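Local coordinates for group II chitinase (Ostrinia furnacalis, PDB 6JAV), which probably hydrolyses chitin internally as an endochitinase, this chain being one glycosyl hydrolase family 18 catalytic domain of a much longer protein, at residues Q253-G264 with Y312-S321; K207-Y215 with D221-Y229. All coordinates share one frame; numbering follows the deposited sequence.

Contact 1. Residues Q253-G264 with Y312-S321; sequences QSFTIENRGIHG and YAYKGNQWVS. Unlike the reference sequence in segment 253-264: Glu258 (reference Gly), Asn259 (reference Asp), Arg260 (reference Lys), Gly261 (reference Asp), Ile262 (reference Ala), His263 (reference Asn).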
loop_
_atom_site.group_PDB
_atom_site.type_symbol
_atom_site.label_atom_id
_atom_site.label_comp_id
_atom_site.label_asym_id
_atom_site.label_seq_id
_atom_site.Cartn_x
_atom_site.Cartn_y
_atom_site.Cartn_z
ATOM N N GLN A 253 -6.613 11.291 -1.073
ATOM C CA GLN A 253 -7.977 11.154 -0.592
ATOM C C GLN A 253 -8.721 12.453 -0.866
ATOM O O GLN A 253 -8.229 13.547 -0.538
ATOM C CB GLN A 253 -8.000 10.845 0.906
ATOM C CG GLN A 253 -7.532 9.422 1.232
ATOM C CD GLN A 253 -8.578 8.345 0.958
ATOM O OE1 GLN A 253 -9.781 8.621 0.813
ATOM N NE2 GLN A 253 -8.126 7.089 0.900
ATOM N N SER A 254 -9.891 12.332 -1.490
ATOM C CA SER A 254 -10.660 13.502 -1.890
ATOM C C SER A 254 -11.952 13.605 -1.097
ATOM O O SER A 254 -12.490 12.614 -0.601
ATOM C CB SER A 254 -10.986 13.451 -3.384
ATOM O OG SER A 254 -11.920 12.426 -3.597
ATOM N N PHE A 255 -12.447 14.837 -1.002
ATOM C CA PHE A 255 -13.552 15.170 -0.110
ATOM C C PHE A 255 -14.430 16.216 -0.787
ATOM O O PHE A 255 -13.926 17.094 -1.491
ATOM C CB PHE A 255 -13.045 15.818 1.198
ATOM C CG PHE A 255 -12.035 14.998 1.991
ATOM C CD1 PHE A 255 -10.705 14.926 1.583
ATOM C CD2 PHE A 255 -12.395 14.388 3.188
ATOM C CE1 PHE A 255 -9.765 14.212 2.310
ATOM C CE2 PHE A 255 -11.449 13.673 3.929
ATOM C CZ PHE A 255 -10.136 13.605 3.500
ATOM N N THR A 256 -15.746 16.117 -0.562
ATOM C CA THR A 256 -16.687 17.192 -0.897
ATOM C C THR A 256 -16.935 17.991 0.379
ATOM O O THR A 256 -17.485 17.461 1.351
ATOM C CB THR A 256 -17.977 16.621 -1.484
ATOM O OG1 THR A 256 -17.697 15.980 -2.744
ATOM C CG2 THR A 256 -18.988 17.760 -1.755
ATOM N N ILE A 257 -16.471 19.227 0.396
ATOM C CA ILE A 257 -16.555 20.042 1.604
ATOM C C ILE A 257 -17.917 20.710 1.675
ATOM O O ILE A 257 -18.524 21.056 0.655
ATOM C CB ILE A 257 -15.397 21.048 1.742
ATOM C CG1 ILE A 257 -15.318 21.959 0.527
ATOM C CG2 ILE A 257 -14.078 20.294 1.931
ATOM C CD1 ILE A 257 -14.265 23.046 0.640
ATOM N N GLU A 258 -18.405 20.872 2.909
ATOM C CA GLU A 258 -19.738 21.424 3.127
ATOM C C GLU A 258 -19.839 22.875 2.700
ATOM O O GLU A 258 -20.943 23.345 2.403
ATOM C CB GLU A 258 -20.110 21.327 4.602
ATOM C CG GLU A 258 -20.584 19.957 5.025
ATOM C CD GLU A 258 -21.204 19.972 6.404
ATOM O OE1 GLU A 258 -21.241 21.058 7.025
ATOM O OE2 GLU A 258 -21.639 18.896 6.868
ATOM N N ASN A 259 -18.719 23.585 2.643
ATOM C CA ASN A 259 -18.756 25.036 2.518
ATOM C C ASN A 259 -17.496 25.473 1.783
ATOM O O ASN A 259 -16.390 25.315 2.311
ATOM C CB ASN A 259 -18.817 25.652 3.911
ATOM C CG ASN A 259 -19.405 27.029 3.907
ATOM O OD1 ASN A 259 -20.612 27.195 3.741
ATOM N ND2 ASN A 259 -18.559 28.035 4.103
ATOM N N ARG A 260 -17.666 26.024 0.576
ATOM C CA ARG A 260 -16.525 26.468 -0.221
ATOM C C ARG A 260 -15.736 27.581 0.458
ATOM O O ARG A 260 -14.574 27.809 0.093
ATOM C CB ARG A 260 -16.992 26.958 -1.597
ATOM C CG ARG A 260 -18.325 26.393 -2.051
ATOM C CD ARG A 260 -18.524 26.563 -3.547
ATOM N NE ARG A 260 -19.548 25.653 -4.051
ATOM C CZ ARG A 260 -19.473 25.004 -5.209
ATOM N NH1 ARG A 260 -18.420 25.167 -6.002
ATOM N NH2 ARG A 260 -20.456 24.189 -5.577
ATOM N N GLY A 261 -16.336 28.263 1.446
ATOM C CA GLY A 261 -15.753 29.452 2.056
ATOM C C GLY A 261 -14.660 29.196 3.073
ATOM O O GLY A 261 -13.827 30.076 3.303
ATOM N N ILE A 262 -14.650 28.031 3.707
ATOM C CA ILE A 262 -13.482 27.600 4.460
ATOM C C ILE A 262 -12.913 26.371 3.771
ATOM O O ILE A 262 -13.650 25.560 3.203
ATOM C CB ILE A 262 -13.762 27.324 5.951
ATOM C CG1 ILE A 262 -14.828 26.236 6.106
ATOM C CG2 ILE A 262 -14.143 28.623 6.674
ATOM C CD1 ILE A 262 -14.984 25.763 7.531
ATOM N N HIS A 263 -11.587 26.235 3.822
ATOM C CA HIS A 263 -10.969 25.176 3.030
ATOM C C HIS A 263 -9.698 24.608 3.654
ATOM O O HIS A 263 -8.856 24.085 2.915
ATOM C CB HIS A 263 -10.681 25.702 1.627
ATOM C CG HIS A 263 -10.158 27.102 1.614
ATOM N ND1 HIS A 263 -8.933 27.446 2.150
ATOM C CD2 HIS A 263 -10.708 28.255 1.161
ATOM C CE1 HIS A 263 -8.742 28.745 2.008
ATOM N NE2 HIS A 263 -9.804 29.260 1.414
ATOM N N GLY A 264 -9.526 24.687 4.968
ATOM C CA GLY A 264 -8.348 24.164 5.625
ATOM C C GLY A 264 -8.496 22.715 6.061
ATOM O O GLY A 264 -9.330 21.959 5.548
ATOM N N TYR A 312 -2.302 19.839 0.426
ATOM C CA TYR A 312 -3.663 19.605 -0.033
ATOM C C TYR A 312 -3.986 20.634 -1.109
ATOM O O TYR A 312 -3.278 21.628 -1.269
ATOM C CB TYR A 312 -4.696 19.597 1.099
ATOM C CG TYR A 312 -4.825 20.898 1.870
ATOM C CD1 TYR A 312 -5.688 21.894 1.430
ATOM C CD2 TYR A 312 -4.117 21.103 3.054
ATOM C CE1 TYR A 312 -5.835 23.077 2.150
ATOM C CE2 TYR A 312 -4.265 22.302 3.783
ATOM C CZ TYR A 312 -5.116 23.261 3.314
ATOM O OH TYR A 312 -5.273 24.451 4.010
ATOM N N ALA A 313 -5.017 20.346 -1.886
ATOM C CA ALA A 313 -5.420 21.240 -2.975
ATOM C C ALA A 313 -6.936 21.300 -3.054
ATOM O O ALA A 313 -7.629 20.330 -2.744
ATOM C CB ALA A 313 -4.829 20.782 -4.318
ATOM N N TYR A 314 -7.471 22.447 -3.508
ATOM C CA TYR A 314 -8.923 22.577 -3.502
ATOM C C TYR A 314 -9.400 23.486 -4.626
ATOM O O TYR A 314 -8.653 24.319 -5.142
ATOM C CB TYR A 314 -9.461 23.077 -2.148
ATOM C CG TYR A 314 -8.965 24.469 -1.796
ATOM C CD1 TYR A 314 -7.747 24.663 -1.145
ATOM C CD2 TYR A 314 -9.702 25.594 -2.161
ATOM C CE1 TYR A 314 -7.282 25.934 -0.849
ATOM C CE2 TYR A 314 -9.255 26.857 -1.862
ATOM C CZ TYR A 314 -8.050 27.028 -1.215
ATOM O OH TYR A 314 -7.616 28.306 -0.936
ATOM N N LYS A 315 -10.656 23.279 -5.008
ATOM C CA LYS A 315 -11.338 24.181 -5.933
ATOM C C LYS A 315 -12.829 23.999 -5.721
ATOM O O LYS A 315 -13.333 22.871 -5.728
ATOM C CB LYS A 315 -10.960 23.890 -7.386
ATOM C CG LYS A 315 -11.611 24.899 -8.343
ATOM C CD LYS A 315 -11.154 24.717 -9.751
ATOM C CE LYS A 315 -11.729 25.816 -10.639
ATOM N NZ LYS A 315 -11.475 25.511 -12.078
ATOM N N GLY A 316 -13.532 25.107 -5.510
ATOM C CA GLY A 316 -14.956 24.995 -5.248
ATOM C C GLY A 316 -15.174 24.186 -3.990
ATOM O O GLY A 316 -14.540 24.424 -2.959
ATOM N N ASN A 317 -16.034 23.172 -4.081
ATOM C CA ASN A 317 -16.301 22.302 -2.945
ATOM C C ASN A 317 -15.512 20.988 -2.994
ATOM O O ASN A 317 -15.873 20.040 -2.297
ATOM C CB ASN A 317 -17.807 22.060 -2.768
ATOM C CG ASN A 317 -18.397 21.113 -3.806
ATOM O OD1 ASN A 317 -17.753 20.747 -4.793
ATOM N ND2 ASN A 317 -19.641 20.711 -3.580
ATOM N N GLN A 318 -14.455 20.921 -3.796
ATOM C CA GLN A 318 -13.620 19.726 -3.888
ATOM C C GLN A 318 -12.278 19.980 -3.214
ATOM O O GLN A 318 -11.695 21.056 -3.357
ATOM C CB GLN A 318 -13.385 19.369 -5.348
ATOM C CG GLN A 318 -14.680 18.993 -6.061
ATOM C CD GLN A 318 -15.336 17.791 -5.426
ATOM O OE1 GLN A 318 -14.783 16.687 -5.439
ATOM N NE2 GLN A 318 -16.509 17.991 -4.840
ATOM N N TRP A 319 -11.779 18.972 -2.483
ATOM C CA TRP A 319 -10.572 19.128 -1.674
ATOM C C TRP A 319 -9.841 17.784 -1.671
ATOM O O TRP A 319 -10.488 16.746 -1.500
ATOM C CB TRP A 319 -11.027 19.486 -0.249
ATOM C CG TRP A 319 -10.025 19.999 0.749
ATOM C CD1 TRP A 319 -9.864 21.311 1.166
ATOM C CD2 TRP A 319 -9.146 19.215 1.568
ATOM N NE1 TRP A 319 -8.905 21.381 2.155
ATOM C CE2 TRP A 319 -8.448 20.111 2.419
ATOM C CE3 TRP A 319 -8.850 17.837 1.642
ATOM C CZ2 TRP A 319 -7.492 19.679 3.340
ATOM C CZ3 TRP A 319 -7.902 17.402 2.574
ATOM C CH2 TRP A 319 -7.227 18.321 3.399
ATOM N N VAL A 320 -8.521 17.787 -1.863
ATOM C CA VAL A 320 -7.775 16.519 -1.921
ATOM C C VAL A 320 -6.449 16.668 -1.191
ATOM O O VAL A 320 -5.772 17.689 -1.315
ATOM C CB VAL A 320 -7.580 16.071 -3.390
ATOM C CG1 VAL A 320 -6.730 17.061 -4.168
ATOM C CG2 VAL A 320 -6.965 14.644 -3.454
ATOM N N SER A 321 -6.066 15.642 -0.419
ATOM C CA SER A 321 -4.756 15.645 0.225
ATOM C C SER A 321 -3.911 14.524 -0.359
ATOM O O SER A 321 -4.441 13.463 -0.702
ATOM C CB SER A 321 -4.880 15.476 1.745
ATOM O OG SER A 321 -5.541 14.272 2.071
HETATM O O HOH W 1 -20.964 21.430 -1.151
HETATM O O HOH W 2 -17.168 23.069 -6.918
HETATM O O HOH W 3 -6.757 26.784 3.132
#

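Contact 2. Residues K207-Y215 with D221-Y229; sequences KTGHVAPLY and DTTYFNANY. With NAG (2-acetamido-2-deoxy-beta-D-glucopyranose), chain C.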
loop_
_atom_site.group_PDB
_atom_site.type_symbol
_atom_site.label_atom_id
_atom_site.label_comp_id
_atom_site.label_asym_id
_atom_site.label_seq_id
_atom_site.Cartn_x
_atom_site.Cartn_y
_atom_site.Cartn_z
ATOM N N LYS A 207 -14.602 15.005 7.934
ATOM C CA LYS A 207 -13.902 16.277 7.909
ATOM C C LYS A 207 -12.611 16.060 7.138
ATOM O O LYS A 207 -12.181 14.917 6.952
ATOM C CB LYS A 207 -13.645 16.822 9.321
ATOM C CG LYS A 207 -12.792 15.924 10.202
ATOM C CD LYS A 207 -12.618 16.539 11.598
ATOM C CE LYS A 207 -11.624 15.760 12.434
ATOM N NZ LYS A 207 -11.708 16.205 13.853
ATOM N N THR A 208 -12.017 17.153 6.664
ATOM C CA THR A 208 -10.806 17.037 5.847
ATOM C C THR A 208 -9.604 16.662 6.701
ATOM O O THR A 208 -9.513 17.006 7.885
ATOM C CB THR A 208 -10.516 18.341 5.100
ATOM O OG1 THR A 208 -10.361 19.418 6.038
ATOM C CG2 THR A 208 -11.632 18.647 4.119
ATOM N N GLY A 209 -8.672 15.945 6.087
ATOM C CA GLY A 209 -7.419 15.602 6.740
ATOM C C GLY A 209 -6.484 15.031 5.699
ATOM O O GLY A 209 -6.880 14.791 4.549
ATOM N N HIS A 210 -5.234 14.828 6.106
ATOM C CA HIS A 210 -4.223 14.360 5.162
ATOM C C HIS A 210 -4.190 12.839 5.053
ATOM O O HIS A 210 -4.142 12.140 6.064
ATOM C CB HIS A 210 -2.828 14.875 5.505
ATOM C CG HIS A 210 -1.950 14.909 4.312
ATOM N ND1 HIS A 210 -1.303 13.784 3.828
ATOM C CD2 HIS A 210 -1.679 15.908 3.442
ATOM C CE1 HIS A 210 -0.651 14.101 2.725
ATOM N NE2 HIS A 210 -0.868 15.387 2.463
ATOM N N VAL A 211 -4.156 12.335 3.809
ATOM C CA VAL A 211 -4.024 10.894 3.566
ATOM C C VAL A 211 -2.870 10.253 4.348
ATOM O O VAL A 211 -2.961 9.088 4.753
ATOM C CB VAL A 211 -3.945 10.620 2.045
ATOM C CG1 VAL A 211 -2.748 11.293 1.389
ATOM C CG2 VAL A 211 -3.946 9.092 1.768
ATOM N N ALA A 212 -1.747 10.954 4.513
ATOM C CA ALA A 212 -0.518 10.298 4.981
ATOM C C ALA A 212 0.425 11.275 5.680
ATOM O O ALA A 212 1.541 11.518 5.229
ATOM C CB ALA A 212 0.176 9.574 3.822
ATOM N N PRO A 213 0.022 11.809 6.838
ATOM C CA PRO A 213 0.944 12.683 7.580
ATOM C C PRO A 213 2.177 11.927 8.046
ATOM O O PRO A 213 2.098 10.749 8.422
ATOM C CB PRO A 213 0.124 13.128 8.795
ATOM C CG PRO A 213 -1.167 12.470 8.735
ATOM C CD PRO A 213 -1.197 11.486 7.585
ATOM N N LEU A 214 3.324 12.621 8.015
ATOM C CA LEU A 214 4.580 12.074 8.520
ATOM C C LEU A 214 4.717 12.298 10.026
ATOM O O LEU A 214 5.052 11.368 10.765
ATOM C CB LEU A 214 5.754 12.704 7.784
ATOM C CG LEU A 214 7.130 12.305 8.297
ATOM C CD1 LEU A 214 7.357 10.787 8.271
ATOM C CD2 LEU A 214 8.186 13.029 7.484
ATOM N N TYR A 215 4.433 13.513 10.499
ATOM C CA TYR A 215 4.594 13.876 11.902
ATOM C C TYR A 215 3.292 14.422 12.460
ATOM O O TYR A 215 2.429 14.932 11.731
ATOM C CB TYR A 215 5.684 14.950 12.068
ATOM C CG TYR A 215 7.086 14.470 11.757
ATOM C CD1 TYR A 215 7.641 13.406 12.458
ATOM C CD2 TYR A 215 7.858 15.063 10.765
ATOM C CE1 TYR A 215 8.909 12.961 12.187
ATOM C CE2 TYR A 215 9.143 14.606 10.481
ATOM C CZ TYR A 215 9.657 13.553 11.215
ATOM O OH TYR A 215 10.929 13.083 10.987
ATOM N N ASP A 221 -6.635 14.965 16.201
ATOM C CA ASP A 221 -7.466 14.394 17.258
ATOM C C ASP A 221 -6.681 13.417 18.122
ATOM O O ASP A 221 -7.006 13.229 19.299
ATOM C CB ASP A 221 -8.673 13.675 16.648
ATOM C CG ASP A 221 -9.734 14.633 16.119
ATOM O OD1 ASP A 221 -9.780 15.798 16.573
ATOM O OD2 ASP A 221 -10.530 14.211 15.249
ATOM N N THR A 222 -5.649 12.793 17.566
ATOM C CA THR A 222 -4.883 11.784 18.273
ATOM C C THR A 222 -3.399 12.028 18.078
ATOM O O THR A 222 -2.984 12.747 17.172
ATOM C CB THR A 222 -5.158 10.409 17.693
ATOM O OG1 THR A 222 -4.339 9.485 18.384
ATOM C CG2 THR A 222 -4.750 10.367 16.228
ATOM N N THR A 223 -2.598 11.399 18.920
ATOM C CA THR A 223 -1.159 11.456 18.770
ATOM C C THR A 223 -0.622 10.373 17.844
ATOM O O THR A 223 0.576 10.383 17.545
ATOM C CB THR A 223 -0.485 11.312 20.140
ATOM O OG1 THR A 223 0.918 11.141 19.961
ATOM C CG2 THR A 223 -1.011 10.104 20.845
ATOM N N TYR A 224 -1.462 9.427 17.417
ATOM C CA TYR A 224 -0.943 8.230 16.760
ATOM C C TYR A 224 -1.255 8.099 15.275
ATOM O O TYR A 224 -0.739 7.163 14.651
ATOM C CB TYR A 224 -1.319 6.947 17.511
ATOM C CG TYR A 224 -2.744 6.821 17.917
ATOM C CD1 TYR A 224 -3.713 6.424 17.013
ATOM C CD2 TYR A 224 -3.116 7.031 19.239
ATOM C CE1 TYR A 224 -5.041 6.290 17.400
ATOM C CE2 TYR A 224 -4.425 6.905 19.637
ATOM C CZ TYR A 224 -5.389 6.539 18.712
ATOM O OH TYR A 224 -6.704 6.412 19.099
ATOM N N PHE A 225 -2.026 9.007 14.681
ATOM C CA PHE A 225 -2.330 8.908 13.247
ATOM C C PHE A 225 -1.297 9.661 12.407
ATOM O O PHE A 225 -1.603 10.616 11.685
ATOM C CB PHE A 225 -3.752 9.388 12.969
ATOM C CG PHE A 225 -4.796 8.359 13.252
ATOM C CD1 PHE A 225 -4.446 7.120 13.773
ATOM C CD2 PHE A 225 -6.129 8.610 12.977
ATOM C CE1 PHE A 225 -5.415 6.160 14.037
ATOM C CE2 PHE A 225 -7.101 7.657 13.239
ATOM C CZ PHE A 225 -6.749 6.437 13.769
ATOM N N ASN A 226 -0.054 9.195 12.480
ATOM C CA ASN A 226 1.005 9.721 11.621
ATOM C C ASN A 226 2.072 8.650 11.452
ATOM O O ASN A 226 2.202 7.751 12.287
ATOM C CB ASN A 226 1.581 11.028 12.184
ATOM C CG ASN A 226 2.124 10.858 13.596
ATOM O OD1 ASN A 226 3.271 10.450 13.787
ATOM N ND2 ASN A 226 1.296 11.173 14.587
ATOM N N ALA A 227 2.834 8.756 10.354
ATOM C CA ALA A 227 3.778 7.698 10.001
ATOM C C ALA A 227 4.885 7.556 11.035
ATOM O O ALA A 227 5.341 6.444 11.318
ATOM C CB ALA A 227 4.375 7.967 8.621
ATOM N N ASN A 228 5.326 8.673 11.619
ATOM C CA ASN A 228 6.388 8.612 12.618
ATOM C C ASN A 228 5.967 7.774 13.827
ATOM O O ASN A 228 6.720 6.898 14.291
ATOM C CB ASN A 228 6.760 10.034 13.054
ATOM C CG ASN A 228 7.813 10.027 14.102
ATOM O OD1 ASN A 228 8.871 9.459 13.920
ATOM N ND2 ASN A 228 7.514 10.653 15.230
ATOM N N TYR A 229 4.754 8.001 14.336
ATOM C CA TYR A 229 4.272 7.177 15.442
ATOM C C TYR A 229 4.165 5.712 15.015
ATOM O O TYR A 229 4.624 4.805 15.721
ATOM C CB TYR A 229 2.908 7.672 15.940
ATOM C CG TYR A 229 2.429 6.846 17.111
ATOM C CD1 TYR A 229 1.760 5.639 16.923
ATOM C CD2 TYR A 229 2.698 7.256 18.407
ATOM C CE1 TYR A 229 1.371 4.856 18.010
ATOM C CE2 TYR A 229 2.311 6.484 19.483
ATOM C CZ TYR A 229 1.644 5.296 19.272
ATOM O OH TYR A 229 1.252 4.518 20.353
HETATM C C1 NAG C . 8.431 10.630 16.339
HETATM C C2 NAG C . 8.422 11.951 17.094
HETATM C C3 NAG C . 9.198 11.817 18.410
HETATM C C4 NAG C . 8.688 10.625 19.214
HETATM C C5 NAG C . 8.700 9.362 18.364
HETATM C C6 NAG C . 8.115 8.152 19.068
HETATM C C7 NAG C . 8.327 14.167 16.022
HETATM C C8 NAG C . 7.014 14.350 16.710
HETATM N N2 NAG C . 8.969 13.015 16.266
HETATM O O3 NAG C . 8.996 13.002 19.172
HETATM O O4 NAG C . 9.473 10.418 20.384
HETATM O O5 NAG C . 7.923 9.589 17.179
HETATM O O6 NAG C . 6.692 8.167 19.148
HETATM O O7 NAG C . 8.803 15.034 15.303
#

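Contact 1. Residues Q253-G264 with Y312-S321
The carbonyl oxygen of His263 is gripped from several sides: Trp319 NE1 donates to it at 2.8 Å, water 3 adds a weak bond, and Tyr312 CE1 lies against it. The indole N-H points at this oxygen in its own ring plane but reaches it from well above the carbonyl plane. Here the 312-321 beta hairpin, closed by a type II' turn from Lys315 to Gln318, lends strand 318-321 as the antiparallel neighbour of strand 253-257. This is consistent with the alpha/beta insertion that many family 18 chitinases carry after the seventh barrel strand. Phe255 N binds Trp319 O at 2.8 Å, and Ile257 N, still in its strand, reaches Asn317 O in the turn at 2.9 Å. Trp319 swings its CG away from the backbone N (chi1 -167°) and runs alongside Phe255 in an offset edge-to-face pair, its edge toward the phenyl face, CE3 lying 3.5 Å from Phe255 CD1; two broad rings suit this buried face. On the other face, Thr256 OG1 takes Gln318 NE2 at 3.1 Å and also bonds Gly272 O, while Gln318 OE1 is held by Glu274 N. The same NE2 donates its second hydrogen to Asn317 OD1 at 3.0 Å, in its amide plane; with OE1 also held, the amide's rotation is set. His263, which differs from the reference sequence, lies over one face of Tyr314 in an offset stack with planes 11° apart. At the turn the guanidinium of Arg260, also a difference, stacks on the Asn317 amide with planes 8° apart, Asn317 CB lying 4.1 Å above the guanidinium plane.

Contact 2. Residues K207-Y215 with D221-Y229
Lys207 NZ and Asp221 OD2 approach from opposite directions and close a salt bridge at 2.7 Å, the ammonium group meeting that oxygen on its syn side, a little out of the carboxylate plane. The lysine chain is extended beyond CG, a long, flexible side chain suited to reaching from one loop to the other. This is the loose end of the contact: Asp221 is exposed, Lys207 partly so, and the bridge stands apart from the remaining contacts.

The tight end lies where Pro213 and Leu214 meet the start of helix 227-236. Ala227 N donates to Pro213 O at 2.9 Å and Asn228 N to Leu214 O at 2.8 Å, so two N-H groups of the first helical turn, which lack partners within the helix, are satisfied by consecutive carbonyls of the other segment. Small Ala227 lets the backbones come close, its CB 4.1 Å from Leu214 CD1, and the Pro213 ring rests its CG on Phe225 O at 3.5 Å. Asn226 is the N-cap: with CG between its backbone N and carbonyl carbon (chi1 57°), OD1 turns back and accepts from Tyr229 N at 2.9 Å, the donor standing above the amide carbonyl plane.

Tyr215 crosses Asn228 obliquely, ring and amide planes 64° apart, and its CD1 touches Asn228 CB at 3.5 Å. Phe334 of helix 325-337 packs against both residues. Asn228 ND2 is joined covalently to C1 of an N-acetylglucosamine, whose O7 comes near the same tyrosine ring. The whole is an asparagine-capped helix start, packed against the long loop that follows the sixth strand of a TIM barrel, with the N-glycosylation sequon Asn228-Tyr229-Thr230 in its first turn.

How the contacts relate
Along the chain, contact 2 comes first, closing a short loop in which five residues separate 207-215 from 221-229, after barrel strand 192-195 and running into the start of helix 227-236. That helix leads into strand 244-257, at whose end contact 1 opens; 47 residues later the 312-321 hairpin returns to close a much larger loop. The two are in series, neither enclosing nor crossing the other, yet they touch in space. Thr208 OG1 probably bonds Gly264 O, Ser321 OG probably bonds Gly209 O, and Phe255 packs on Lys207 O. Segment 207-215 thus meets the end of strand 244-257, the loop after it and strand 318-321 at one end, and the start of helix 227-236 at the other.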